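Local coordinates for protein cyanuric acid amidohydrolase (Azorhizobium caulinodans, PDB 4NQ3) that hydrolyses the s-triazine ring of cyanuric acid to 1-carboxybiuret, a step in the breakdown of herbicides such as atrazine, at residues S79-H89 against H327-G335; M256-K266 against F316-V324. One frame throughout, in Å; residues are numbered along the deposited sequence.

Contact 1 of 2, residues S79-H89 against H327-G335. With BR8 (barbituric acid), chain C.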
# COMPACT_ATOMS: atom_id res chain seq x y z
N SER A 79 -12.73 -4.42 -15.25
CA SER A 79 -11.55 -4.97 -14.60
C SER A 79 -10.70 -3.85 -14.06
O SER A 79 -10.23 -3.02 -14.83
CB SER A 79 -10.73 -5.81 -15.56
OG SER A 79 -9.67 -6.41 -14.85
N GLY A 80 -10.54 -3.83 -12.74
CA GLY A 80 -9.77 -2.80 -12.06
C GLY A 80 -8.29 -3.08 -12.12
O GLY A 80 -7.86 -4.17 -12.52
N GLY A 81 -7.50 -2.10 -11.73
CA GLY A 81 -6.05 -2.28 -11.66
C GLY A 81 -5.35 -1.78 -12.91
O GLY A 81 -5.25 -2.53 -13.89
N THR A 82 -4.87 -0.54 -12.88
CA THR A 82 -4.14 0.00 -14.02
C THR A 82 -2.77 0.49 -13.55
O THR A 82 -2.48 1.68 -13.55
CB THR A 82 -4.91 1.15 -14.70
OG1 THR A 82 -4.94 2.29 -13.84
CG2 THR A 82 -6.34 0.74 -15.02
N GLU A 83 -1.91 -0.47 -13.20
CA GLU A 83 -0.61 -0.16 -12.61
C GLU A 83 0.38 0.19 -13.70
O GLU A 83 0.07 0.06 -14.89
CB GLU A 83 -0.10 -1.35 -11.78
CG GLU A 83 -0.95 -1.64 -10.53
CD GLU A 83 -2.25 -2.43 -10.84
OE1 GLU A 83 -2.48 -2.80 -12.02
OE2 GLU A 83 -3.02 -2.71 -9.89
N GLY A 84 1.57 0.62 -13.30
CA GLY A 84 2.55 1.01 -14.28
C GLY A 84 1.97 2.11 -15.14
O GLY A 84 1.34 3.04 -14.63
N GLY A 85 2.19 2.03 -16.44
CA GLY A 85 1.72 3.09 -17.31
C GLY A 85 0.40 2.76 -17.96
O GLY A 85 -0.10 3.52 -18.77
N MSE A 86 -0.18 1.62 -17.59
CA MSE A 86 -1.40 1.14 -18.23
C MSE A 86 -2.48 2.20 -18.16
O MSE A 86 -2.69 2.79 -17.11
CB MSE A 86 -1.87 -0.15 -17.58
CG MSE A 86 -2.98 -0.82 -18.36
SE MSE A 86 -3.36 -2.54 -17.56
CE MSE A 86 -1.94 -2.53 -16.20
N SER A 87 -3.16 2.43 -19.29
CA SER A 87 -4.07 3.56 -19.45
C SER A 87 -5.56 3.20 -19.36
O SER A 87 -6.08 2.41 -20.15
CB SER A 87 -3.77 4.22 -20.80
OG SER A 87 -4.66 5.28 -21.08
N PRO A 88 -6.27 3.79 -18.39
CA PRO A 88 -7.70 3.50 -18.20
C PRO A 88 -8.56 3.79 -19.43
O PRO A 88 -8.49 4.88 -20.00
CB PRO A 88 -8.09 4.43 -17.05
CG PRO A 88 -6.81 4.67 -16.33
CD PRO A 88 -5.76 4.71 -17.37
N HIS A 89 -9.39 2.81 -19.79
CA HIS A 89 -10.25 2.92 -20.97
C HIS A 89 -11.43 1.95 -20.98
O HIS A 89 -11.48 1.01 -20.18
CB HIS A 89 -9.43 2.68 -22.23
CG HIS A 89 -8.87 1.31 -22.30
ND1 HIS A 89 -7.77 0.92 -21.57
CD2 HIS A 89 -9.26 0.21 -23.00
CE1 HIS A 89 -7.49 -0.35 -21.82
NE2 HIS A 89 -8.38 -0.80 -22.69
N HIS A 327 1.92 1.20 -27.35
CA HIS A 327 1.03 2.10 -26.62
C HIS A 327 0.55 1.47 -25.34
O HIS A 327 0.82 0.30 -25.08
CB HIS A 327 -0.16 2.51 -27.47
CG HIS A 327 -1.12 1.40 -27.74
ND1 HIS A 327 -2.29 1.24 -27.02
CD2 HIS A 327 -1.12 0.42 -28.68
CE1 HIS A 327 -2.96 0.20 -27.50
NE2 HIS A 327 -2.27 -0.31 -28.50
N THR A 328 -0.13 2.25 -24.51
CA THR A 328 -0.46 1.79 -23.17
C THR A 328 -1.94 1.59 -22.95
O THR A 328 -2.36 1.29 -21.84
CB THR A 328 0.06 2.75 -22.14
OG1 THR A 328 -0.52 4.03 -22.39
CG2 THR A 328 1.58 2.84 -22.23
N GLU A 329 -2.74 1.76 -23.99
CA GLU A 329 -4.18 1.57 -23.84
C GLU A 329 -4.51 0.09 -24.09
O GLU A 329 -5.18 -0.25 -25.05
CB GLU A 329 -4.97 2.47 -24.81
CG GLU A 329 -6.19 3.18 -24.23
CD GLU A 329 -6.70 4.28 -25.17
OE1 GLU A 329 -6.99 3.96 -26.34
OE2 GLU A 329 -6.79 5.46 -24.75
N ILE A 330 -3.98 -0.78 -23.24
CA ILE A 330 -4.21 -2.23 -23.36
C ILE A 330 -4.94 -2.82 -22.15
O ILE A 330 -4.81 -2.34 -21.03
CB ILE A 330 -2.87 -2.98 -23.57
CG1 ILE A 330 -1.94 -2.72 -22.41
CG2 ILE A 330 -2.13 -2.44 -24.77
CD1 ILE A 330 -0.54 -3.05 -22.78
N TYR A 331 -5.69 -3.89 -22.39
CA TYR A 331 -6.49 -4.53 -21.34
C TYR A 331 -5.68 -5.69 -20.74
O TYR A 331 -5.52 -6.72 -21.36
CB TYR A 331 -7.85 -5.00 -21.90
CG TYR A 331 -8.71 -5.78 -20.91
CD1 TYR A 331 -8.42 -7.10 -20.61
CD2 TYR A 331 -9.81 -5.20 -20.28
CE1 TYR A 331 -9.18 -7.83 -19.72
CE2 TYR A 331 -10.58 -5.93 -19.38
CZ TYR A 331 -10.25 -7.25 -19.10
OH TYR A 331 -10.97 -8.03 -18.21
N VAL A 332 -5.12 -5.47 -19.56
CA VAL A 332 -4.38 -6.51 -18.85
C VAL A 332 -5.01 -6.80 -17.51
O VAL A 332 -5.25 -5.91 -16.72
CB VAL A 332 -2.93 -6.09 -18.60
CG1 VAL A 332 -2.19 -7.19 -17.86
CG2 VAL A 332 -2.26 -5.75 -19.91
N SER A 333 -5.23 -8.07 -17.24
CA SER A 333 -6.01 -8.52 -16.10
C SER A 333 -5.18 -9.53 -15.28
O SER A 333 -4.52 -10.38 -15.85
CB SER A 333 -7.31 -9.15 -16.61
OG SER A 333 -7.96 -9.83 -15.57
N GLY A 334 -5.19 -9.41 -13.96
CA GLY A 334 -4.30 -10.20 -13.12
C GLY A 334 -4.92 -11.48 -12.60
O GLY A 334 -6.13 -11.56 -12.46
N GLY A 335 -4.09 -12.48 -12.30
CA GLY A 335 -4.56 -13.72 -11.71
C GLY A 335 -5.01 -14.71 -12.78
O GLY A 335 -6.12 -14.61 -13.31
N1 BR8 C . -10.42 -8.20 -10.86
C2 BR8 C . -10.07 -6.95 -11.26
O2 BR8 C . -10.77 -6.02 -10.91
N3 BR8 C . -8.96 -6.76 -12.03
C4 BR8 C . -8.12 -7.83 -12.43
O4 BR8 C . -7.13 -7.62 -13.11
C5 BR8 C . -8.43 -9.29 -12.07
C6 BR8 C . -9.68 -9.32 -11.21
O8 BR8 C . -10.08 -10.39 -10.80
O HOH W 1 -0.02 5.71 -20.39
O HOH W 2 -6.55 6.77 -21.85
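Ser-87 N donates to Thr-328 O (2.9 Å, N-H...O 153°), and the backbones lie closest around this bond; at Ser-79 and Ser-333 the CA atoms stand 6.7 Å apart. His-89 ND1 donates to Ser-87 O at 2.7 Å, and this oxygen lies in the ring plane, fixing the ring's turn, while the CE1 edge meets Ile-330 O at 3.4 Å. Glu-329 CG makes an off-centre CH-pi contact, 4.1 Å from the His-89 ring centroid. A leucine in place of His-89 would probably leave Ser-87 O without that donor and the Glu-329 methylene without its flat partner. With CG anti to the backbone N (chi1 -170°), selenomethionine Met-86 extends until SE touches Val-332 CB at 3.7 Å. At the other end, barbituric acid is bound from both segments: Gly-80 N reaches its O2 (2.9 Å), Gly-80 O accepts from its N3, and Gly-334 N reaches its O4 (2.8 Å). Ser-79 OG bonds Lys-40 and Ser-333 OG bonds Lys-285, consistent with two of the three potential Ser-Lys dyads of this threefold active site. In the beta-sheets, Ser-79 is backbone-bonded to strand 34-41 and Tyr-331 to strand 281-286, and Ile-330 packs on Val-325 of helix 309-325.

Contact 2 of 2, residues M256-K266 against F316-V324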
# COMPACT_ATOMS: atom_id res chain seq x y z
N MSE A 256 0.84 -16.91 -23.43
CA MSE A 256 2.14 -16.57 -22.89
C MSE A 256 2.61 -17.66 -21.93
O MSE A 256 1.91 -17.98 -20.96
CB MSE A 256 2.08 -15.24 -22.17
CG MSE A 256 1.72 -14.08 -23.07
SE MSE A 256 1.61 -12.43 -22.00
CE MSE A 256 3.55 -12.10 -21.80
N ALA A 257 3.79 -18.21 -22.20
CA ALA A 257 4.35 -19.29 -21.39
C ALA A 257 4.70 -18.75 -20.01
O ALA A 257 4.53 -19.44 -18.99
CB ALA A 257 5.54 -19.86 -22.07
N ASP A 258 5.20 -17.52 -19.98
CA ASP A 258 5.41 -16.81 -18.72
C ASP A 258 5.24 -15.29 -18.92
O ASP A 258 4.80 -14.82 -19.98
CB ASP A 258 6.78 -17.13 -18.12
CG ASP A 258 7.91 -16.90 -19.08
OD1 ASP A 258 7.80 -15.98 -19.93
OD2 ASP A 258 8.92 -17.64 -19.00
N ALA A 259 5.59 -14.53 -17.88
CA ALA A 259 5.28 -13.11 -17.80
C ALA A 259 6.05 -12.27 -18.81
O ALA A 259 5.69 -11.13 -19.06
CB ALA A 259 5.52 -12.60 -16.39
N ILE A 260 7.10 -12.81 -19.39
CA ILE A 260 7.83 -12.01 -20.37
C ILE A 260 7.84 -12.67 -21.74
O ILE A 260 8.64 -12.31 -22.62
CB ILE A 260 9.27 -11.74 -19.93
CG1 ILE A 260 10.01 -13.04 -19.67
CG2 ILE A 260 9.29 -10.84 -18.70
CD1 ILE A 260 11.41 -12.83 -19.22
N ASP A 261 6.91 -13.60 -21.95
CA ASP A 261 6.81 -14.29 -23.23
C ASP A 261 5.95 -13.47 -24.19
O ASP A 261 4.73 -13.62 -24.23
CB ASP A 261 6.22 -15.69 -23.03
CG ASP A 261 6.23 -16.50 -24.31
OD1 ASP A 261 7.11 -16.24 -25.16
OD2 ASP A 261 5.37 -17.41 -24.45
N VAL A 262 6.60 -12.60 -24.97
CA VAL A 262 5.87 -11.65 -25.81
C VAL A 262 5.70 -12.19 -27.22
O VAL A 262 5.16 -11.50 -28.08
CB VAL A 262 6.55 -10.26 -25.86
CG1 VAL A 262 6.30 -9.47 -24.58
CG2 VAL A 262 8.03 -10.41 -26.14
N THR A 263 6.19 -13.40 -27.45
CA THR A 263 6.15 -14.01 -28.79
C THR A 263 4.73 -14.32 -29.34
O THR A 263 4.49 -14.14 -30.53
CB THR A 263 6.97 -15.30 -28.80
OG1 THR A 263 6.75 -15.98 -27.56
CG2 THR A 263 8.45 -14.99 -28.87
N PRO A 264 3.80 -14.77 -28.48
CA PRO A 264 2.39 -14.97 -28.85
C PRO A 264 1.71 -13.77 -29.50
O PRO A 264 0.85 -13.96 -30.38
CB PRO A 264 1.72 -15.28 -27.51
CG PRO A 264 2.79 -15.96 -26.73
CD PRO A 264 4.09 -15.30 -27.13
N VAL A 265 2.07 -12.56 -29.07
CA VAL A 265 1.48 -11.35 -29.63
C VAL A 265 2.05 -11.06 -31.03
O VAL A 265 1.31 -10.71 -31.96
CB VAL A 265 1.73 -10.13 -28.71
CG1 VAL A 265 1.35 -8.83 -29.40
CG2 VAL A 265 0.92 -10.28 -27.47
N LYS A 266 3.35 -11.24 -31.20
CA LYS A 266 3.95 -11.01 -32.50
C LYS A 266 3.37 -12.04 -33.49
O LYS A 266 3.07 -11.71 -34.64
CB LYS A 266 5.48 -11.09 -32.41
CG LYS A 266 6.09 -10.14 -31.36
CD LYS A 266 7.61 -10.36 -31.18
CE LYS A 266 8.25 -9.39 -30.18
NZ LYS A 266 9.74 -9.51 -30.10
N PHE A 316 3.77 -5.46 -14.50
CA PHE A 316 4.90 -6.07 -15.18
C PHE A 316 4.54 -6.51 -16.58
O PHE A 316 5.19 -6.11 -17.55
CB PHE A 316 5.41 -7.27 -14.39
CG PHE A 316 6.77 -7.71 -14.80
CD1 PHE A 316 7.88 -6.89 -14.60
CD2 PHE A 316 6.95 -8.97 -15.39
CE1 PHE A 316 9.15 -7.30 -14.98
CE2 PHE A 316 8.24 -9.41 -15.77
CZ PHE A 316 9.34 -8.57 -15.57
N VAL A 317 3.49 -7.31 -16.72
CA VAL A 317 3.10 -7.77 -18.04
C VAL A 317 2.61 -6.61 -18.92
O VAL A 317 2.82 -6.63 -20.14
CB VAL A 317 2.00 -8.85 -17.97
CG1 VAL A 317 1.43 -9.15 -19.37
CG2 VAL A 317 2.52 -10.10 -17.27
N ALA A 318 1.97 -5.59 -18.34
CA ALA A 318 1.51 -4.46 -19.15
C ALA A 318 2.71 -3.79 -19.82
O ALA A 318 2.67 -3.45 -21.01
CB ALA A 318 0.73 -3.45 -18.31
N GLY A 319 3.79 -3.66 -19.06
CA GLY A 319 5.02 -3.10 -19.59
C GLY A 319 5.58 -3.94 -20.73
O GLY A 319 5.93 -3.40 -21.77
N ALA A 320 5.66 -5.26 -20.55
CA ALA A 320 6.18 -6.10 -21.62
C ALA A 320 5.36 -5.92 -22.93
O ALA A 320 5.92 -5.59 -23.97
CB ALA A 320 6.19 -7.57 -21.19
N LEU A 321 4.04 -6.07 -22.85
CA LEU A 321 3.18 -5.95 -24.03
C LEU A 321 3.20 -4.54 -24.66
O LEU A 321 3.24 -4.38 -25.88
CB LEU A 321 1.74 -6.33 -23.67
CG LEU A 321 1.55 -7.79 -23.29
CD1 LEU A 321 0.13 -8.08 -22.92
CD2 LEU A 321 1.97 -8.68 -24.41
N ALA A 322 3.15 -3.52 -23.80
CA ALA A 322 3.21 -2.14 -24.25
C ALA A 322 4.50 -1.86 -25.00
O ALA A 322 4.52 -1.10 -25.97
CB ALA A 322 3.09 -1.20 -23.06
N GLY A 323 5.58 -2.50 -24.57
CA GLY A 323 6.86 -2.37 -25.24
C GLY A 323 6.84 -2.94 -26.65
O GLY A 323 7.65 -2.56 -27.50
N VAL A 324 5.91 -3.85 -26.91
CA VAL A 324 5.84 -4.53 -28.19
C VAL A 324 4.86 -3.82 -29.09
O VAL A 324 5.08 -3.64 -30.28
CB VAL A 324 5.39 -6.01 -28.04
CG1 VAL A 324 5.10 -6.63 -29.39
CG2 VAL A 324 6.46 -6.82 -27.27
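Val-262 meets three residues of the 316-324 helix. Its CB lies 3.7 Å from Val-324 CG2, so the contact begins at the branch point. CG1, set anti to the carbonyl carbon (chi1 -77°), points between two helical turns: it is 3.8 Å from Val-324 CG2 and 3.9 Å from Ala-320 CB, with Leu-321 CD2 farther off. The other tip, Val-262 CG2, touches Val-324 CG2 at 4.1 Å. One methyl of Val-324 thus faces all three side-chain carbons of Val-262, while its CG1 turns to the aliphatic CG of Lys-266, whose extended chain crosses it at about a right angle, the lysine being solvent-exposed. Deeper in, Val-265 CG2 meets Leu-321 CD2 at 3.6 Å.

Helices 263-271 and 309-325 are the connecting helices of two beta-alpha-beta units, which share strand 281-286 in a four-stranded mixed sheet, consistent with the YjgF-like clan of the family. Strands 249-256 and 281-286 run parallel with 345-352 between them. Side chains of both helices rest on that sheet, Val-265 on Val-347 and Leu-321 on Val-282 and Ala-284, which places the helices on one face of it.

Ahead of helix 263-271, the type I turn from Asp-258 to Asp-261 is closed by Asp-261 N donating to Asp-258 O, and within it Asp-258 OD1 accepts from Ile-260 N, an Asx turn. This turn presents Ala-259 CB to the edge of the Phe-316 ring, 4.0 Å from CD2. Selenomethionine Met-256 SE approaches Val-317 CG1 at 4.2 Å. Phe-316 packs against Gly-85 of the second subunit, and Ile-260 against Ala-322 of that subunit.

From the N terminus, the chain passes 79-89, late in repeating unit A, leaving contact 1 open while unit B is traversed. Unit C then brings 256-266, and about fifty residues later 316-324 closes contact 2, a loop local to that unit. Almost at once 327-335 closes the much longer loop of contact 1, which contains contact 2. Contact 1 therefore joins units A and C, whereas contact 2 joins the turn and helix start after strand 249-256 to helix 309-325, both in unit C. Met-86 CE lies 3.5 Å from Ala-318 CB, and Ile-330 CD1 3.7 Å from Ala-318 O, so helix 309-325, one side of contact 2, also packs against both segments of contact 1.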